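Local atomic coordinates of lipase-esterase related protein (Clostridium acetobutylicum, PDB entry 3E0X), a protein that probably acts as a hydrolase of the alpha/beta hydrolase fold, although its natural substrate and biological role are not known. Residues K30-L35 and F228-N233; K37-Y42 and E239-F244; D188-A193 and V214-L219. One frame throughout, in Å; residues are numbered along the deposited sequence.

Contact 1. Residues K30-L35 and F228-N233; sequences KIFGEL and FLLVVN
L230 wedges into the loop 30-35, its CD1 resting 3.9 Å from CE1 of F32, with the two side chains at about a right angle. The same methyl also packs close to I31 O. This reach follows from a rotamer rarely used in helices, with CG of L230 between its own N and carbonyl carbon (chi1 81°). I31 serves both aromatic rings: its CG2 sits 3.9 Å above one face of the F32 ring, toward the rim, while its CD1 approaches F228 CE1 at 3.8 Å. Y91 touches I31, F32, F228 and L230 alike, completing a tight, buried apolar patch. Toward E34 and L35 the fit is looser and more polar. No direct hydrogen bond joins the segments; water 1 does the bridging. It donates to I31 O (2.8 Å) and L230 O (2.9 Å) and accepts from L35 N (3.0 Å), so three buried backbone groups are satisfied by one molecule. E34 brings its CG to 3.9 Å from V231 O, then bends at chi2 (-53°) and turns its carboxylate away to Y157 and K37. F228, at the N-cap of the short helix 229-232, directly follows H227, which lines the ortho-xylene pocket, and itself comes within about 4 Å of that ligand, an arrangement consistent with the histidine loop beside the active site of alpha/beta hydrolases.

Contact 2. Residues K37-Y42 and E239-F244; sequences KYLEDY and EEIKNF
The irregular backbone of 37-42 passes helix 239-242 at 8.1 Å between the CA atoms of L39 and K242, then folds through a type I beta turn from L39 to Y42. K242 carries most of the contact. Its chain, extended beyond CG, runs across the end of Y42 at about a right angle, and in the tyrosine conformer described here K242 CG lies 3.3 Å from Y42 OH, at the ring edge and near its plane. Farther out, K242 CE packs 3.2 Å from the carbonyl O of Y38. The ammonium group is poorly angled for a direct bond to that oxygen; instead water 2 accepts from K242 NZ at 2.8 Å and donates to Y38 O. A salt bridge of 3.0 Å from K242 NZ to E239 OE2, met on the syn side of the carboxylate, steadies the lysine from one helical turn back. In the alpha/beta hydrolase fold the last helix, here 234-242, packs against the central sheet, and this contact joins it to the loop between strands 18-22 and 43-47. On the buried side L39 CD1 meets I241 CD1 at 4.3 Å, while within its own segment L39 CD2 lies in plane at the edge of the Y42 ring. L39 also packs on L19 and F21 of strand 18-22, and I241 on I194 of strand 191-196. Toward the end of 239-244, N243 ND2 reaches back to E240 OE1 (3.1 Å, nearly straight at 168°), arriving from above the carboxylate plane; the same oxygen forms a salt bridge with K192.

Contact 3. Residues D188-A193 and V214-L219; sequences DIPVKA and VENSEL
V191, on the inner of two parallel strands, turns both its N-H and its C=O to its neighbour: V191 N donates to N216 O (3.0 Å) and V191 O accepts from E218 N (2.9 Å), each bond lying in the carbonyl plane. A193 N continues the ladder to E218 O at 2.9 Å, the donor tilted 28° from the E218 carbonyl plane. These strands, 191-196 and 217-222, are the ends of a beta-alpha-beta unit whose connecting helix is 204-213, and 217-222 forms one outer edge of the alpha/beta hydrolase sheet. Side chains reinforce the pairing. V191 CG2 meets V214 CG1 at 3.7 Å, the two valines crossing at about a right angle. On the same face A193 CB packs 3.9 Å from L219 CD1. The other face holds K192 and E218, touching through aliphatic parts, CG to CB, at 3.9 Å; there K192 is extended while the E218 carboxylate leads away. P190 CG comes close to N216 ND2 in the asparagine conformer described here, the side chains crossing obliquely. Further out, helix 204-213 lies on the face of V191 and A193, through I210 and S207, and S217 OG bonds to K211 O. F244 lies against P190, K192 and E218 on the other. Just before the P190-N216 pair, water 4 bridges the two backbones, donating to I189 O at 2.8 Å and accepting from N216 N at 3.1 Å.

From the N terminus, residues 30-35 and 37-42 follow each other in the loop between strands 18-22 and 43-47, and their partners 228-233 and 239-244 come in the same order near the C terminus, so contacts 1 and 2 cross while each closes a loop of nearly 200 residues. Contact 3 closes a far shorter one, with 20 residues between its segments, and lies wholly within both. Contacts 1 and 2 tie the early loop to the two C-terminal helices and meet where L35 CD2 lies 4.2 Å from I241 CD1. Contact 2 reaches the strands of contact 3, F244 CZ lying 3.5 Å from K192 N; contacts 1 and 3 stay about 8 Å apart at their nearest atoms.

Contact 1. Residues K30-L35 and F228-N233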
loop_
_atom_site.group_PDB
_atom_site.type_symbol
_atom_site.label_atom_id
_atom_site.label_comp_id
_atom_site.label_asym_id
_atom_site.label_seq_id
_atom_site.Cartn_x
_atom_site.Cartn_y
_atom_site.Cartn_z
ATOM N N LYS A 30 -1.901 2.911 10.655
ATOM C CA LYS A 30 -2.191 4.284 11.076
ATOM C C LYS A 30 -2.092 5.295 9.928
ATOM O O LYS A 30 -2.680 6.384 9.982
ATOM C CB LYS A 30 -1.253 4.700 12.222
ATOM C CG LYS A 30 -1.398 3.855 13.506
ATOM C CD LYS A 30 -0.327 4.183 14.580
ATOM C CE LYS A 30 1.117 3.973 14.084
ATOM N NZ LYS A 30 2.231 4.464 14.987
ATOM N N ILE A 31 -1.339 4.937 8.882
ATOM C CA ILE A 31 -1.101 5.849 7.771
ATOM C C ILE A 31 -2.382 6.136 6.987
ATOM O O ILE A 31 -2.463 7.140 6.262
ATOM C CB ILE A 31 0.023 5.305 6.825
ATOM C CG1 ILE A 31 0.646 6.448 5.991
ATOM C CG2 ILE A 31 -0.496 4.136 5.921
ATOM C CD1 ILE A 31 1.390 7.497 6.799
ATOM N N PHE A 32 -3.373 5.243 7.138
ATOM C CA PHE A 32 -4.674 5.385 6.462
ATOM C C PHE A 32 -5.696 6.212 7.245
ATOM O O PHE A 32 -6.852 6.260 6.870
ATOM C CB PHE A 32 -5.228 3.988 6.158
ATOM C CG PHE A 32 -4.481 3.251 5.075
ATOM C CD1 PHE A 32 -4.524 3.710 3.763
ATOM C CD2 PHE A 32 -3.760 2.096 5.370
ATOM C CE1 PHE A 32 -3.860 3.008 2.738
ATOM C CE2 PHE A 32 -3.117 1.386 4.358
ATOM C CZ PHE A 32 -3.151 1.865 3.037
ATOM N N GLY A 33 -5.253 6.887 8.309
ATOM C CA GLY A 33 -6.158 7.564 9.218
ATOM C C GLY A 33 -7.030 8.626 8.582
ATOM O O GLY A 33 -8.162 8.846 9.015
ATOM N N GLU A 34 -6.499 9.331 7.587
ATOM C CA GLU A 34 -7.333 10.301 6.878
ATOM C C GLU A 34 -8.202 9.649 5.830
ATOM O O GLU A 34 -9.365 9.974 5.708
ATOM C CB GLU A 34 -6.491 11.400 6.237
ATOM C CG GLU A 34 -5.847 12.324 7.225
ATOM C CD GLU A 34 -6.837 12.949 8.233
ATOM O OE1 GLU A 34 -7.741 13.685 7.807
ATOM O OE2 GLU A 34 -6.670 12.706 9.447
ATOM N N LEU A 35 -7.637 8.692 5.084
ATOM C CA LEU A 35 -8.349 8.085 3.977
ATOM C C LEU A 35 -9.578 7.348 4.482
ATOM O O LEU A 35 -10.649 7.397 3.868
ATOM C CB LEU A 35 -7.415 7.147 3.220
ATOM C CG LEU A 35 -7.983 6.546 1.944
ATOM C CD1 LEU A 35 -8.304 7.643 0.953
ATOM C CD2 LEU A 35 -7.047 5.528 1.343
ATOM N N PHE A 228 2.700 11.612 0.127
ATOM C CA PHE A 228 1.648 11.740 1.144
ATOM C C PHE A 228 0.314 12.170 0.538
ATOM O O PHE A 228 -0.548 12.676 1.240
ATOM C CB PHE A 228 2.092 12.672 2.286
ATOM C CG PHE A 228 2.513 11.941 3.546
ATOM C CD1 PHE A 228 2.982 10.622 3.515
ATOM C CD2 PHE A 228 2.496 12.619 4.766
ATOM C CE1 PHE A 228 3.401 9.991 4.693
ATOM C CE2 PHE A 228 2.891 12.001 5.941
ATOM C CZ PHE A 228 3.352 10.687 5.919
ATOM N N LEU A 229 0.132 11.913 -0.755
ATOM C CA LEU A 229 -1.159 12.130 -1.411
ATOM C C LEU A 229 -2.312 11.575 -0.574
ATOM O O LEU A 229 -3.340 12.226 -0.436
ATOM C CB LEU A 229 -1.158 11.456 -2.787
ATOM C CG LEU A 229 -2.442 11.521 -3.612
ATOM C CD1 LEU A 229 -2.790 12.964 -4.023
ATOM C CD2 LEU A 229 -2.320 10.615 -4.857
ATOM N N LEU A 230 -2.133 10.383 -0.002
ATOM C CA LEU A 230 -3.225 9.717 0.756
ATOM C C LEU A 230 -3.560 10.417 2.077
ATOM O O LEU A 230 -4.550 10.049 2.739
ATOM C CB LEU A 230 -2.898 8.228 1.040
ATOM C CG LEU A 230 -1.961 7.897 2.227
ATOM C CD1 LEU A 230 -1.944 6.388 2.461
ATOM C CD2 LEU A 230 -0.533 8.443 2.119
ATOM N N VAL A 231 -2.685 11.346 2.493
ATOM C CA VAL A 231 -2.878 12.106 3.724
ATOM C C VAL A 231 -3.373 13.515 3.397
ATOM O O VAL A 231 -4.388 13.967 3.949
ATOM C CB VAL A 231 -1.555 12.186 4.532
ATOM C CG1 VAL A 231 -1.605 13.321 5.551
ATOM C CG2 VAL A 231 -1.293 10.864 5.196
ATOM N N VAL A 232 -2.693 14.197 2.479
ATOM C CA VAL A 232 -3.041 15.592 2.184
ATOM C C VAL A 232 -4.228 15.732 1.228
ATOM O O VAL A 232 -4.871 16.793 1.180
ATOM C CB VAL A 232 -1.837 16.407 1.654
ATOM C CG1 VAL A 232 -0.709 16.364 2.667
ATOM C CG2 VAL A 232 -1.354 15.889 0.309
ATOM N N ASN A 233 -4.502 14.682 0.456
ATOM C CA ASN A 233 -5.693 14.695 -0.401
ATOM C C ASN A 233 -6.451 13.392 -0.236
ATOM O O ASN A 233 -6.829 12.742 -1.212
ATOM C CB ASN A 233 -5.338 14.953 -1.882
ATOM C CG ASN A 233 -6.550 15.388 -2.712
ATOM O OD1 ASN A 233 -7.682 15.453 -2.198
ATOM N ND2 ASN A 233 -6.309 15.748 -3.985
HETATM O O HOH W 1 -4.627 8.614 5.242
#

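Contact 2. Residues K37-Y42 and E239-F244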
loop_
_atom_site.group_PDB
_atom_site.type_symbol
_atom_site.label_atom_id
_atom_site.label_comp_id
_atom_site.label_asym_id
_atom_site.label_seq_id
_atom_site.Cartn_x
_atom_site.Cartn_y
_atom_site.Cartn_z
ATOM N N LYS A 37 -11.522 8.151 6.748
ATOM C CA LYS A 37 -12.625 9.067 7.064
ATOM C C LYS A 37 -13.639 9.255 5.918
ATOM O O LYS A 37 -14.787 9.672 6.158
ATOM C CB LYS A 37 -12.086 10.435 7.521
ATOM C CG LYS A 37 -11.216 10.380 8.759
ATOM C CD LYS A 37 -10.668 11.776 9.047
ATOM C CE LYS A 37 -9.927 11.818 10.366
ATOM N NZ LYS A 37 -9.378 13.174 10.589
ATOM N N TYR A 38 -13.231 8.950 4.685
ATOM C CA TYR A 38 -14.049 9.213 3.488
ATOM C C TYR A 38 -14.617 7.920 2.903
ATOM O O TYR A 38 -15.291 7.930 1.868
ATOM C CB TYR A 38 -13.227 9.998 2.434
ATOM C CG TYR A 38 -12.684 11.286 3.025
ATOM C CD1 TYR A 38 -13.501 12.418 3.124
ATOM C CD2 TYR A 38 -11.390 11.360 3.547
ATOM C CE1 TYR A 38 -13.023 13.609 3.720
ATOM C CE2 TYR A 38 -10.915 12.540 4.144
ATOM C CZ TYR A 38 -11.742 13.655 4.221
ATOM O OH TYR A 38 -11.305 14.843 4.785
ATOM N N LEU A 39 -14.365 6.818 3.605
ATOM C CA LEU A 39 -14.781 5.488 3.129
ATOM C C LEU A 39 -15.675 4.767 4.138
ATOM O O LEU A 39 -15.733 3.525 4.179
ATOM C CB LEU A 39 -13.542 4.664 2.790
ATOM C CG LEU A 39 -12.750 5.224 1.603
ATOM C CD1 LEU A 39 -11.380 4.566 1.447
ATOM C CD2 LEU A 39 -13.584 5.097 0.312
ATOM N N GLU A 40 -16.386 5.556 4.945
ATOM C CA GLU A 40 -17.189 5.042 6.063
ATOM C C GLU A 40 -18.389 4.222 5.657
ATOM O O GLU A 40 -18.939 3.484 6.491
ATOM C CB GLU A 40 -17.618 6.202 6.969
ATOM C CG GLU A 40 -16.516 6.637 7.869
ATOM C CD GLU A 40 -16.975 7.619 8.914
ATOM O OE1 GLU A 40 -18.147 7.521 9.351
ATOM O OE2 GLU A 40 -16.144 8.475 9.298
ATOM N N ASP A 41 -18.782 4.295 4.389
ATOM C CA ASP A 41 -19.921 3.523 3.899
ATOM C C ASP A 41 -19.538 2.079 3.569
ATOM O O ASP A 41 -20.403 1.250 3.234
ATOM C CB ASP A 41 -20.559 4.183 2.659
ATOM C CG ASP A 41 -21.454 5.379 3.015
ATOM O OD1 ASP A 41 -22.005 5.403 4.132
ATOM O OD2 ASP A 41 -21.622 6.295 2.173
ATOM N N TYR A 42 -18.240 1.790 3.652
ATOM C CA TYR A 42 -17.729 0.464 3.318
ATOM C C TYR A 42 -17.224 -0.282 4.541
ATOM O O TYR A 42 -17.010 0.300 5.601
ATOM C CB TYR A 42 -16.609 0.604 2.306
ATOM C CG TYR A 42 -16.978 1.470 1.130
ATOM C CD1 TYR A 42 -18.093 1.179 0.337
ATOM C CD2 TYR A 42 -16.224 2.595 0.811
ATOM C CE1 TYR A 42 -18.436 1.979 -0.751
ATOM C CE2 TYR A 42 -16.550 3.394 -0.269
ATOM C CZ TYR A 42 -17.652 3.086 -1.046
ATOM O OH TYR A 42 -17.931 3.906 -2.114
ATOM N N GLU A 239 -12.445 9.578 -3.423
ATOM C CA GLU A 239 -13.363 9.713 -4.559
ATOM C C GLU A 239 -12.923 8.804 -5.698
ATOM O O GLU A 239 -13.778 8.184 -6.381
ATOM C CB GLU A 239 -13.460 11.186 -4.984
ATOM C CG GLU A 239 -14.223 12.050 -3.969
ATOM C CD GLU A 239 -15.623 11.481 -3.660
ATOM O OE1 GLU A 239 -16.424 11.285 -4.615
ATOM O OE2 GLU A 239 -15.899 11.223 -2.466
ATOM N N GLU A 240 -11.605 8.682 -5.877
ATOM C CA GLU A 240 -11.054 7.881 -6.962
ATOM C C GLU A 240 -11.025 6.383 -6.640
ATOM O O GLU A 240 -10.700 5.549 -7.505
ATOM C CB GLU A 240 -9.653 8.375 -7.305
ATOM C CG GLU A 240 -9.686 9.752 -7.932
ATOM C CD GLU A 240 -10.273 9.777 -9.330
ATOM O OE1 GLU A 240 -10.170 8.764 -10.064
ATOM O OE2 GLU A 240 -10.812 10.839 -9.706
ATOM N N ILE A 241 -11.346 6.036 -5.401
ATOM C CA ILE A 241 -11.617 4.655 -5.022
ATOM C C ILE A 241 -13.109 4.358 -5.229
ATOM O O ILE A 241 -13.468 3.333 -5.831
ATOM C CB ILE A 241 -11.156 4.374 -3.577
ATOM C CG1 ILE A 241 -9.633 4.426 -3.537
ATOM C CG2 ILE A 241 -11.623 2.998 -3.122
ATOM C CD1 ILE A 241 -9.029 4.444 -2.147
ATOM N N LYS A 242 -13.975 5.261 -4.760
ATOM C CA LYS A 242 -15.431 5.121 -4.949
ATOM C C LYS A 242 -15.831 4.977 -6.408
ATOM O O LYS A 242 -16.786 4.241 -6.733
ATOM C CB LYS A 242 -16.153 6.343 -4.398
ATOM C CG LYS A 242 -16.040 6.486 -2.926
ATOM C CD LYS A 242 -16.674 7.785 -2.545
ATOM C CE LYS A 242 -16.385 8.082 -1.132
ATOM N NZ LYS A 242 -17.188 9.222 -0.706
ATOM N N ASN A 243 -15.165 5.711 -7.293
ATOM C CA ASN A 243 -15.546 5.646 -8.712
ATOM C C ASN A 243 -15.113 4.352 -9.426
ATOM O O ASN A 243 -15.478 4.135 -10.575
ATOM C CB ASN A 243 -15.150 6.916 -9.481
ATOM C CG ASN A 243 -13.674 7.088 -9.618
ATOM O OD1 ASN A 243 -12.897 6.220 -9.239
ATOM N ND2 ASN A 243 -13.261 8.233 -10.160
ATOM N N PHE A 244 -14.362 3.513 -8.716
ATOM C CA PHE A 244 -13.801 2.309 -9.263
ATOM C C PHE A 244 -14.433 1.047 -8.687
ATOM O O PHE A 244 -14.594 0.061 -9.420
ATOM C CB PHE A 244 -12.308 2.305 -8.940
ATOM C CG PHE A 244 -11.584 1.047 -9.348
ATOM C CD1 PHE A 244 -10.920 0.279 -8.396
ATOM C CD2 PHE A 244 -11.530 0.654 -10.679
ATOM C CE1 PHE A 244 -10.210 -0.876 -8.764
ATOM C CE2 PHE A 244 -10.828 -0.491 -11.048
ATOM C CZ PHE A 244 -10.175 -1.253 -10.082
HETATM O O HOH W 2 -17.499 10.092 1.954
#

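Contact 3. Residues D188-A193 and V214-L219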
loop_
_atom_site.group_PDB
_atom_site.type_symbol
_atom_site.label_atom_id
_atom_site.label_comp_id
_atom_site.label_asym_id
_atom_site.label_seq_id
_atom_site.Cartn_x
_atom_site.Cartn_y
_atom_site.Cartn_z
ATOM N N ASP A 188 -6.358 -11.156 -13.583
ATOM C CA ASP A 188 -7.682 -11.343 -14.215
ATOM C C ASP A 188 -8.728 -10.287 -13.822
ATOM O O ASP A 188 -9.752 -10.122 -14.485
ATOM C CB ASP A 188 -8.280 -12.718 -13.828
ATOM C CG ASP A 188 -7.461 -13.914 -14.315
ATOM O OD1 ASP A 188 -6.963 -13.907 -15.465
ATOM O OD2 ASP A 188 -7.379 -14.900 -13.542
ATOM N N ILE A 189 -8.498 -9.625 -12.689
ATOM C CA ILE A 189 -9.467 -8.701 -12.090
ATOM C C ILE A 189 -9.085 -7.259 -12.383
ATOM O O ILE A 189 -7.954 -6.994 -12.814
ATOM C CB ILE A 189 -9.558 -8.921 -10.560
ATOM C CG1 ILE A 189 -8.170 -8.809 -9.917
ATOM C CG2 ILE A 189 -10.249 -10.297 -10.251
ATOM C CD1 ILE A 189 -8.230 -8.896 -8.389
ATOM N N PRO A 190 -10.030 -6.316 -12.177
ATOM C CA PRO A 190 -9.717 -4.884 -12.415
ATOM C C PRO A 190 -8.689 -4.328 -11.422
ATOM O O PRO A 190 -8.698 -4.646 -10.223
ATOM C CB PRO A 190 -11.069 -4.182 -12.272
ATOM C CG PRO A 190 -12.130 -5.324 -12.405
ATOM C CD PRO A 190 -11.445 -6.539 -11.810
ATOM N N VAL A 191 -7.786 -3.505 -11.948
ATOM C CA VAL A 191 -6.745 -2.866 -11.140
ATOM C C VAL A 191 -6.766 -1.383 -11.426
ATOM O O VAL A 191 -6.843 -0.988 -12.593
ATOM C CB VAL A 191 -5.344 -3.407 -11.538
ATOM C CG1 VAL A 191 -4.228 -2.623 -10.834
ATOM C CG2 VAL A 191 -5.216 -4.879 -11.172
ATOM N N LYS A 192 -6.734 -0.565 -10.373
ATOM C CA LYS A 192 -6.611 0.886 -10.579
ATOM C C LYS A 192 -5.360 1.387 -9.887
ATOM O O LYS A 192 -5.113 1.015 -8.743
ATOM C CB LYS A 192 -7.817 1.675 -10.029
ATOM C CG LYS A 192 -7.709 3.176 -10.199
ATOM C CD LYS A 192 -9.045 3.849 -10.000
ATOM C CE LYS A 192 -8.918 5.320 -10.328
ATOM N NZ LYS A 192 -10.237 6.020 -10.210
ATOM N N ALA A 193 -4.575 2.210 -10.578
ATOM C CA ALA A 193 -3.407 2.832 -9.969
ATOM C C ALA A 193 -3.750 4.306 -9.734
ATOM O O ALA A 193 -4.366 4.941 -10.608
ATOM C CB ALA A 193 -2.207 2.697 -10.879
ATOM N N VAL A 214 -1.786 -4.517 -17.141
ATOM C CA VAL A 214 -3.008 -5.181 -16.662
ATOM C C VAL A 214 -4.124 -4.931 -17.683
ATOM O O VAL A 214 -4.382 -3.793 -18.057
ATOM C CB VAL A 214 -3.414 -4.654 -15.261
ATOM C CG1 VAL A 214 -4.736 -5.322 -14.800
ATOM C CG2 VAL A 214 -2.266 -4.874 -14.245
ATOM N N GLU A 215 -4.784 -6.007 -18.121
ATOM C CA GLU A 215 -5.775 -5.911 -19.191
ATOM C C GLU A 215 -6.951 -5.010 -18.823
ATOM O O GLU A 215 -7.367 -4.176 -19.636
ATOM C CB GLU A 215 -6.267 -7.306 -19.599
ATOM C CG GLU A 215 -7.305 -7.320 -20.741
ATOM C CD GLU A 215 -6.753 -6.776 -22.068
ATOM O OE1 GLU A 215 -5.532 -6.927 -22.323
ATOM O OE2 GLU A 215 -7.541 -6.199 -22.861
ATOM N N ASN A 216 -7.495 -5.202 -17.617
ATOM C CA ASN A 216 -8.611 -4.381 -17.139
ATOM C C ASN A 216 -8.087 -3.415 -16.079
ATOM O O ASN A 216 -7.923 -3.776 -14.921
ATOM C CB ASN A 216 -9.743 -5.257 -16.589
ATOM C CG ASN A 216 -11.001 -4.462 -16.271
ATOM O OD1 ASN A 216 -11.045 -3.233 -16.440
ATOM N ND2 ASN A 216 -12.032 -5.153 -15.811
ATOM N N SER A 217 -7.784 -2.197 -16.503
ATOM C CA SER A 217 -7.067 -1.283 -15.623
ATOM C C SER A 217 -7.474 0.172 -15.795
ATOM O O SER A 217 -7.998 0.583 -16.845
ATOM C CB SER A 217 -5.559 -1.444 -15.825
ATOM O OG SER A 217 -5.196 -1.050 -17.136
ATOM N N GLU A 218 -7.232 0.948 -14.740
ATOM C CA GLU A 218 -7.525 2.372 -14.724
ATOM C C GLU A 218 -6.350 3.081 -14.093
ATOM O O GLU A 218 -5.623 2.495 -13.301
ATOM C CB GLU A 218 -8.775 2.679 -13.889
ATOM C CG GLU A 218 -10.028 1.896 -14.288
ATOM C CD GLU A 218 -10.631 2.332 -15.597
ATOM O OE1 GLU A 218 -10.232 3.378 -16.165
ATOM O OE2 GLU A 218 -11.534 1.600 -16.064
ATOM N N LEU A 219 -6.194 4.363 -14.421
ATOM C CA LEU A 219 -5.096 5.148 -13.876
ATOM C C LEU A 219 -5.612 6.539 -13.556
ATOM O O LEU A 219 -6.289 7.160 -14.398
ATOM C CB LEU A 219 -3.943 5.194 -14.877
ATOM C CG LEU A 219 -2.845 6.202 -14.565
ATOM C CD1 LEU A 219 -2.070 5.788 -13.316
ATOM C CD2 LEU A 219 -1.935 6.314 -15.776
HETATM O O HOH W 3 -11.729 -8.127 -15.049
HETATM O O HOH W 4 -7.276 -7.433 -15.508
#